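Local coordinates for amidohydrolase 3 domain-containing protein (Pyrococcus horikoshii, PDB 3IGH) that is uncharacterised but probably hydrolyses carbon-nitrogen bonds other than peptide bonds, as expected of a metal-dependent amidohydrolase with a TIM-barrel fold, at residues V52-G56 with K57-P61; K120-N123 with A124-K127; K174-E178 with R179-V183; E195-D199 with L200-S204. One frame throughout, in Å; residues are numbered along the deposited sequence.

Interaction 1: V52-G56 with K57-P61; sequences VDLKG and KYVMP
The carbonyl oxygen of L54 is gripped twice by one residue, K57, whose two nitrogens reach it from opposite faces of its plane. From one face comes the backbone: K57 N bonds L54 O at 3.1 Å, closing a type I' beta turn. From the other comes the ammonium group, with K57 NZ 3.0 Å from L54 O. The lysine chain makes this possible by bending at its last two torsions (chi3 -148°, chi4 76°), which folds it back over the carbonyl it already meets through its backbone. K55 and G56 fill the two corners with positive phi, as this turn type requires. Just before the turn, D53 OD1 accepts K55 N at 3.3 Å, an Asx turn, and also receives the side chain of N8. Beneath the polar loop, L54 CD1 meets V59 CG2 at 3.7 Å, the two side chains crossing at about a right angle, and both rest on I11. The ring of Y58 passes obliquely by G56 O, its CE2 3.7 Å from that oxygen. Together these features form a tight type I' connection between strand 50-53 of a small mixed sheet and the long strand 58-68, which runs on into the barrel expected of an amidohydrolase.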
# COMPACT_ATOMS: atom_id res chain seq x y z
N VAL A 52 27.83 14.55 9.14
CA VAL A 52 27.20 15.75 9.68
C VAL A 52 27.74 16.03 11.08
O VAL A 52 27.55 15.22 12.00
CB VAL A 52 25.66 15.64 9.70
CG1 VAL A 52 25.02 16.86 10.36
CG2 VAL A 52 25.12 15.47 8.28
N ASP A 53 28.42 17.16 11.22
CA ASP A 53 28.92 17.62 12.51
C ASP A 53 27.77 18.30 13.24
O ASP A 53 27.24 19.31 12.77
CB ASP A 53 30.08 18.60 12.30
CG ASP A 53 30.86 18.88 13.58
OD1 ASP A 53 30.56 18.30 14.64
OD2 ASP A 53 31.80 19.71 13.51
N LEU A 54 27.38 17.74 14.39
CA LEU A 54 26.29 18.31 15.18
C LEU A 54 26.72 19.56 15.95
O LEU A 54 25.87 20.35 16.36
CB LEU A 54 25.69 17.27 16.14
CG LEU A 54 24.79 16.19 15.54
CD1 LEU A 54 24.46 15.16 16.58
CD2 LEU A 54 23.52 16.79 14.96
N LYS A 55 28.03 19.72 16.12
CA LYS A 55 28.65 20.85 16.84
C LYS A 55 28.06 21.04 18.24
O LYS A 55 27.67 22.14 18.63
CB LYS A 55 28.56 22.15 16.02
CG LYS A 55 29.45 22.18 14.78
CD LYS A 55 29.47 23.58 14.18
CE LYS A 55 30.25 23.64 12.88
NZ LYS A 55 29.48 23.08 11.73
N GLY A 56 27.98 19.94 18.99
CA GLY A 56 27.46 19.95 20.35
C GLY A 56 25.94 19.97 20.51
O GLY A 56 25.45 19.91 21.64
N LYS A 57 25.20 20.05 19.40
CA LYS A 57 23.73 20.10 19.46
C LYS A 57 23.10 18.79 19.93
O LYS A 57 23.76 17.75 19.97
CB LYS A 57 23.14 20.53 18.12
CG LYS A 57 23.35 22.00 17.78
CD LYS A 57 22.79 22.34 16.41
CE LYS A 57 23.58 23.44 15.72
NZ LYS A 57 24.88 22.94 15.16
N TYR A 58 21.83 18.86 20.30
CA TYR A 58 21.13 17.72 20.90
C TYR A 58 20.14 17.11 19.91
O TYR A 58 19.56 17.82 19.08
CB TYR A 58 20.42 18.13 22.20
CG TYR A 58 21.37 18.55 23.30
CD1 TYR A 58 21.67 17.69 24.36
CD2 TYR A 58 22.00 19.81 23.28
CE1 TYR A 58 22.56 18.07 25.38
CE2 TYR A 58 22.88 20.19 24.28
CZ TYR A 58 23.16 19.32 25.33
OH TYR A 58 24.04 19.71 26.31
N VAL A 59 19.99 15.80 19.98
CA VAL A 59 19.12 15.06 19.05
C VAL A 59 18.17 14.18 19.86
O VAL A 59 18.61 13.49 20.78
CB VAL A 59 19.94 14.22 18.02
CG1 VAL A 59 19.03 13.38 17.11
CG2 VAL A 59 20.81 15.12 17.15
N MET A 60 16.88 14.21 19.53
CA MET A 60 15.90 13.33 20.17
C MET A 60 15.00 12.70 19.10
O MET A 60 14.92 13.24 17.99
CB MET A 60 15.07 14.08 21.25
CG MET A 60 14.15 15.19 20.75
SD MET A 60 13.04 15.92 22.01
CE MET A 60 11.65 14.78 21.94
N PRO A 61 14.35 11.56 19.40
CA PRO A 61 13.34 11.08 18.46
C PRO A 61 12.28 12.14 18.23
O PRO A 61 11.93 12.90 19.14
CB PRO A 61 12.73 9.87 19.17
CG PRO A 61 13.81 9.39 20.09
CD PRO A 61 14.50 10.64 20.55

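Interaction 2: K120-N123 with A124-K127; sequences KELN and AIDK. With SO4 (sulfate ion), chain M.
The flat L122 carbonyl is approached over one face by the chain that follows it: I125 N lies 58° out of the carbonyl plane and bonds L122 O at 3.2 Å, fairly straight at the hydrogen (160°). The side chain of I125 comes to the same oxygen, its CD1 3.7 Å from L122 O. L122 O also receives the side-chain amide of N142, so the carbonyl of this buried leucine is served by a local donor and by one distant in sequence. The flat amide of N123 looks to another part of the chain: its OD1 accepts the backbone N-H of D143.

The bond from I125 N closes a type I beta turn, L122 to I125, at the end of a short and weakly bonded helix. One residue earlier, A124 N makes a weak bond to E121 O, 3.4 Å long, while the methyl CB of A124 lies equally close to that oxygen. The hydrophobic side is looser: L122 CD2 and I125 CD1 are 4.3 Å apart, and both residues pack on L95 of helix 88-96, with L122 reaching V129 and I131 as well.

Beyond the turn the chemistry becomes ionic. D126 pairs with K144, and the extended chain of K127 carries NZ to G100 O and to a sulfate, 2.9 Å from its O2, with a weak bond to O3. G100 N binds the sulfate too, which implies a small anion-accepting spot to which a lysine and a backbone N-H contribute, the sulfate itself probably coming from the crystallisation liquor.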
# COMPACT_ATOMS: atom_id res chain seq x y z
N LYS A 120 -28.36 37.45 5.77
CA LYS A 120 -28.44 38.72 5.04
C LYS A 120 -27.15 39.54 5.13
O LYS A 120 -26.69 40.06 4.12
CB LYS A 120 -29.62 39.57 5.53
CG LYS A 120 -30.96 39.14 4.96
CD LYS A 120 -32.11 39.88 5.62
CE LYS A 120 -33.45 39.34 5.16
NZ LYS A 120 -34.58 39.91 5.94
N GLU A 121 -26.58 39.65 6.33
CA GLU A 121 -25.34 40.40 6.55
C GLU A 121 -24.16 39.75 5.82
O GLU A 121 -23.30 40.44 5.26
CB GLU A 121 -25.03 40.51 8.04
CG GLU A 121 -25.97 41.43 8.81
CD GLU A 121 -26.07 41.10 10.30
OE1 GLU A 121 -26.87 41.77 10.99
OE2 GLU A 121 -25.37 40.18 10.78
N LEU A 122 -24.16 38.42 5.79
CA LEU A 122 -23.09 37.67 5.15
C LEU A 122 -23.21 37.65 3.62
O LEU A 122 -22.26 37.28 2.92
CB LEU A 122 -23.04 36.25 5.71
CG LEU A 122 -22.73 36.11 7.20
CD1 LEU A 122 -22.88 34.65 7.63
CD2 LEU A 122 -21.34 36.63 7.53
N ASN A 123 -24.38 38.06 3.11
CA ASN A 123 -24.58 38.23 1.66
C ASN A 123 -23.69 39.33 1.06
O ASN A 123 -23.47 39.36 -0.16
CB ASN A 123 -26.06 38.46 1.33
CG ASN A 123 -26.88 37.18 1.37
OD1 ASN A 123 -26.35 36.08 1.21
ND2 ASN A 123 -28.18 37.33 1.58
N ALA A 124 -23.16 40.21 1.92
CA ALA A 124 -22.22 41.26 1.51
C ALA A 124 -20.88 40.73 1.00
O ALA A 124 -20.14 41.44 0.33
CB ALA A 124 -21.99 42.24 2.66
N ILE A 125 -20.56 39.48 1.33
CA ILE A 125 -19.38 38.82 0.79
C ILE A 125 -19.81 38.02 -0.45
O ILE A 125 -20.73 37.20 -0.37
CB ILE A 125 -18.72 37.89 1.83
CG1 ILE A 125 -18.34 38.70 3.08
CG2 ILE A 125 -17.48 37.22 1.25
CD1 ILE A 125 -18.92 38.15 4.36
N ASP A 126 -19.13 38.27 -1.57
CA ASP A 126 -19.53 37.72 -2.87
C ASP A 126 -19.03 36.28 -3.11
O ASP A 126 -18.70 35.88 -4.23
CB ASP A 126 -19.06 38.66 -4.00
CG ASP A 126 -19.82 38.44 -5.31
OD1 ASP A 126 -21.05 38.24 -5.28
OD2 ASP A 126 -19.16 38.48 -6.37
N LYS A 127 -18.99 35.50 -2.03
CA LYS A 127 -18.50 34.12 -2.04
C LYS A 127 -19.37 33.31 -1.08
O LYS A 127 -20.02 33.90 -0.20
CB LYS A 127 -17.03 34.07 -1.58
CG LYS A 127 -16.02 34.58 -2.61
CD LYS A 127 -14.61 34.51 -2.07
CE LYS A 127 -13.59 34.90 -3.14
NZ LYS A 127 -12.19 34.71 -2.66
S SO4 M . -9.12 34.09 -4.01
O1 SO4 M . -9.20 35.03 -5.13
O2 SO4 M . -9.30 34.82 -2.76
O3 SO4 M . -10.17 33.09 -4.15
O4 SO4 M . -7.82 33.44 -4.01

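Interaction 3: K174-E178 with R179-V183; sequences KVINE and RVLTV. With SO4 (sulfate ion), chain F.
V175 and R179 meet where helix 166-180 ends in a wider, pi-type turn, and the backbone there is the tight part of the contact. V175 O accepts two N-H groups at 2.9 Å, from R179 N and from V180 N, the second being the five-residue step that defines the pi turn. The next carbonyl repeats that step, with L181 N in the carbonyl plane of I176 O at 3.0 Å. On the buried side of the turn, I176 CG2 packs against L181 CG at 3.9 Å; I176 also lies against M145 and L149, while L181 rests on Y186 and Y189 of the following helix.

Toward solvent the contact opens into longer, polar arms. A salt bridge one helical turn long joins K174 NZ to the syn lone pair of E178 OE1 at 3.2 Å. R179 starts out with CG opposite its backbone N (chi1 -165°) and then bends at chi3 (80°), which brings the guanidinium alongside V175. The methyl CG1 of V175 sits over one face of that group, offset toward its rim, 3.4 Å from R179 NH2, and that nitrogen also bonds L148 O.

After L181 leaves helical geometry, T182 serves as N-cap of helix 183-199: its hydroxyl caps a backbone N-H, and D185 accepts from T182 N. The first N-H of the new helix is taken by a sulfate, with V183 N 2.8 Å from sulfate O4.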
# COMPACT_ATOMS: atom_id res chain seq x y z
N LYS A 174 -21.31 17.02 7.11
CA LYS A 174 -21.26 15.85 6.22
C LYS A 174 -21.24 16.27 4.75
O LYS A 174 -20.43 15.76 3.97
CB LYS A 174 -22.45 14.93 6.51
CG LYS A 174 -22.36 13.54 5.88
CD LYS A 174 -23.55 12.68 6.30
CE LYS A 174 -23.31 11.19 6.06
NZ LYS A 174 -23.57 10.77 4.65
N VAL A 175 -22.10 17.23 4.40
CA VAL A 175 -22.20 17.74 3.03
C VAL A 175 -20.93 18.48 2.59
O VAL A 175 -20.44 18.30 1.47
CB VAL A 175 -23.47 18.63 2.88
CG1 VAL A 175 -23.45 19.40 1.57
CG2 VAL A 175 -24.73 17.78 2.96
N ILE A 176 -20.39 19.31 3.49
CA ILE A 176 -19.11 19.97 3.24
C ILE A 176 -18.02 18.92 2.99
O ILE A 176 -17.29 18.99 2.01
CB ILE A 176 -18.71 20.92 4.40
CG1 ILE A 176 -19.63 22.15 4.44
CG2 ILE A 176 -17.25 21.39 4.25
CD1 ILE A 176 -19.60 22.89 5.77
N ASN A 177 -17.93 17.93 3.88
CA ASN A 177 -16.86 16.94 3.81
C ASN A 177 -16.93 15.97 2.63
O ASN A 177 -15.91 15.54 2.10
CB ASN A 177 -16.77 16.16 5.12
CG ASN A 177 -16.19 16.99 6.25
OD1 ASN A 177 -15.56 18.04 6.02
ND2 ASN A 177 -16.39 16.54 7.47
N GLU A 178 -18.15 15.63 2.22
CA GLU A 178 -18.36 14.63 1.18
C GLU A 178 -18.60 15.21 -0.20
O GLU A 178 -18.21 14.62 -1.19
CB GLU A 178 -19.51 13.70 1.55
CG GLU A 178 -19.19 12.80 2.73
CD GLU A 178 -20.38 12.02 3.25
OE1 GLU A 178 -21.51 12.20 2.72
OE2 GLU A 178 -20.19 11.23 4.19
N ARG A 179 -19.25 16.37 -0.26
CA ARG A 179 -19.71 16.90 -1.54
C ARG A 179 -19.08 18.23 -1.91
O ARG A 179 -18.61 18.40 -3.04
CB ARG A 179 -21.23 17.02 -1.52
CG ARG A 179 -21.88 17.20 -2.88
CD ARG A 179 -23.39 17.08 -2.75
NE ARG A 179 -24.00 18.31 -2.25
CZ ARG A 179 -25.07 18.36 -1.47
NH1 ARG A 179 -25.66 17.24 -1.05
NH2 ARG A 179 -25.56 19.54 -1.09
N VAL A 180 -19.05 19.18 -0.97
CA VAL A 180 -18.61 20.54 -1.27
C VAL A 180 -17.09 20.65 -1.50
O VAL A 180 -16.64 21.27 -2.47
CB VAL A 180 -19.10 21.54 -0.17
CG1 VAL A 180 -18.56 22.91 -0.42
CG2 VAL A 180 -20.63 21.58 -0.11
N LEU A 181 -16.32 20.03 -0.62
CA LEU A 181 -14.87 19.98 -0.78
C LEU A 181 -14.52 18.95 -1.83
O LEU A 181 -15.16 17.90 -1.91
CB LEU A 181 -14.19 19.65 0.56
CG LEU A 181 -14.36 20.66 1.71
CD1 LEU A 181 -13.71 20.10 2.98
CD2 LEU A 181 -13.77 22.02 1.34
N THR A 182 -13.52 19.26 -2.65
CA THR A 182 -13.01 18.33 -3.67
C THR A 182 -11.77 17.64 -3.14
O THR A 182 -11.20 18.08 -2.14
CB THR A 182 -12.61 19.06 -4.96
OG1 THR A 182 -11.52 19.94 -4.66
CG2 THR A 182 -13.79 19.86 -5.53
N VAL A 183 -11.33 16.57 -3.82
CA VAL A 183 -10.06 15.92 -3.49
C VAL A 183 -8.90 16.93 -3.50
O VAL A 183 -8.05 16.90 -2.60
CB VAL A 183 -9.77 14.70 -4.40
CG1 VAL A 183 -8.38 14.11 -4.11
CG2 VAL A 183 -10.84 13.64 -4.19
S SO4 F . -13.71 15.59 -6.66
O1 SO4 F . -12.41 15.75 -7.30
O2 SO4 F . -14.56 16.74 -6.98
O3 SO4 F . -14.34 14.37 -7.14
O4 SO4 F . -13.53 15.49 -5.23

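Interaction 4: E195-D199 with L200-S204; sequences EHLLD and LGVKS. With SO4 (sulfate ion), chain J; SO4 (sulfate ion), chain O.
H196 and L200, four residues apart, lie side by side: the imidazole leaves opposite its backbone N (chi1 -178°), while L200 holds CG beside its own N (chi1 -77°). L200 CD1 thereby comes 3.7 Å from H196 NE2, approaching the ring obliquely. At the ring edge, near its plane, H196 NE2 donates to a sulfate O4 at 3.0 Å.

The backbone below is a Schellman motif. G201, at positive phi, sends its N-H to L198 O at 3.0 Å, and V202 N closes the wider loop to L197 O at 2.9 Å. L200 N reaches that same L197 oxygen from the opposite face of its plane, at 3.0 Å. Turned in this way, with 116° between the directions of helix 195-199 and strand 202-204, the chain lays V202 CB against L197 CB at 4.0 Å. L198 CD1 touches K203 CG, whose extended chain carries NZ to a second sulfate; Y467 supplies both a carbonyl and a cation-pi face to the same lysine.

This is the return from an outer helix to a barrel strand: helix 183-199 packs through L197 on L70 and L73 of helix 70-78, V202 and L200 meet P408 at the start of helix 408-417, and strand 202-210 runs parallel beside strand 58-68.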
# COMPACT_ATOMS: atom_id res chain seq x y z
N GLU A 195 3.06 20.47 6.76
CA GLU A 195 4.16 21.43 6.83
C GLU A 195 4.17 22.16 8.17
O GLU A 195 5.23 22.43 8.73
CB GLU A 195 4.19 22.39 5.62
CG GLU A 195 3.06 23.41 5.51
CD GLU A 195 3.02 24.13 4.16
OE1 GLU A 195 2.52 25.28 4.11
OE2 GLU A 195 3.48 23.54 3.15
N HIS A 196 2.97 22.43 8.70
CA HIS A 196 2.79 22.99 10.04
C HIS A 196 3.33 22.04 11.11
O HIS A 196 4.07 22.45 12.01
CB HIS A 196 1.29 23.27 10.26
CG HIS A 196 0.97 23.89 11.59
ND1 HIS A 196 1.15 25.23 11.85
CD2 HIS A 196 0.45 23.36 12.72
CE1 HIS A 196 0.77 25.50 13.08
NE2 HIS A 196 0.33 24.38 13.63
N LEU A 197 2.99 20.75 10.99
CA LEU A 197 3.45 19.74 11.94
C LEU A 197 4.94 19.51 11.86
O LEU A 197 5.62 19.42 12.89
CB LEU A 197 2.69 18.41 11.74
CG LEU A 197 1.22 18.52 12.13
CD1 LEU A 197 0.41 17.39 11.51
CD2 LEU A 197 1.03 18.57 13.65
N LEU A 198 5.46 19.44 10.64
CA LEU A 198 6.89 19.22 10.41
C LEU A 198 7.72 20.36 11.02
O LEU A 198 8.74 20.12 11.67
CB LEU A 198 7.17 19.09 8.91
CG LEU A 198 8.46 18.43 8.40
CD1 LEU A 198 8.63 17.03 8.95
CD2 LEU A 198 8.44 18.40 6.88
N ASP A 199 7.23 21.60 10.87
CA ASP A 199 7.88 22.77 11.48
C ASP A 199 7.88 22.73 13.00
O ASP A 199 8.73 23.34 13.64
CB ASP A 199 7.25 24.08 10.99
CG ASP A 199 7.64 24.42 9.55
OD1 ASP A 199 8.55 23.77 9.00
OD2 ASP A 199 7.02 25.35 8.98
N LEU A 200 6.93 21.99 13.57
CA LEU A 200 6.82 21.82 15.01
C LEU A 200 7.61 20.62 15.54
O LEU A 200 7.65 20.38 16.75
CB LEU A 200 5.35 21.70 15.41
CG LEU A 200 4.59 23.03 15.43
CD1 LEU A 200 3.08 22.80 15.48
CD2 LEU A 200 5.06 23.87 16.62
N GLY A 201 8.24 19.86 14.65
CA GLY A 201 8.98 18.66 15.06
C GLY A 201 8.12 17.40 15.19
O GLY A 201 8.57 16.39 15.73
N VAL A 202 6.89 17.45 14.68
CA VAL A 202 6.00 16.27 14.69
C VAL A 202 6.15 15.58 13.33
O VAL A 202 5.70 16.11 12.31
CB VAL A 202 4.52 16.68 14.91
CG1 VAL A 202 3.59 15.44 14.93
CG2 VAL A 202 4.37 17.44 16.21
N LYS A 203 6.80 14.42 13.32
CA LYS A 203 7.14 13.78 12.05
C LYS A 203 6.33 12.53 11.73
O LYS A 203 6.48 11.96 10.66
CB LYS A 203 8.64 13.49 11.96
CG LYS A 203 9.48 14.77 11.93
CD LYS A 203 10.94 14.49 11.59
CE LYS A 203 11.70 15.80 11.46
NZ LYS A 203 13.08 15.57 10.98
N SER A 204 5.47 12.13 12.66
CA SER A 204 4.57 10.98 12.47
C SER A 204 3.25 11.28 13.15
O SER A 204 3.22 11.93 14.20
CB SER A 204 5.15 9.70 13.07
OG SER A 204 6.43 9.37 12.56
S SO4 J . -2.48 25.51 15.90
O1 SO4 J . -1.97 26.52 14.98
O2 SO4 J . -2.64 26.11 17.22
O3 SO4 J . -3.76 25.01 15.44
O4 SO4 J . -1.52 24.42 15.98
S SO4 O . 12.81 13.37 7.23
O1 SO4 O . 14.17 13.01 6.84
O2 SO4 O . 12.12 13.93 6.07
O3 SO4 O . 12.10 12.17 7.67
O4 SO4 O . 12.83 14.35 8.31

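How the interactions relate
Interactions 1 and 4 are neighbours, their centres 18 Å and their nearest atoms about 6 Å apart. They lead into the paired parallel strands 58-68 and 202-210, and V59 and K203 both touch Y467. Both contacts lie where these strands begin, whereas amidohydrolases usually carry their metal site at the other, C-terminal end of the barrel strands. Interactions 2 and 3 form a second group, centres 21 Å apart, far from the first: interaction 1 is 53 Å from interaction 2, centre to centre. Interaction 3 hands the chain from helix 166-180 to helix 183-199, which ends in interaction 4, 26 Å away between centres. Sulfates mark interactions 2, 3 and 4.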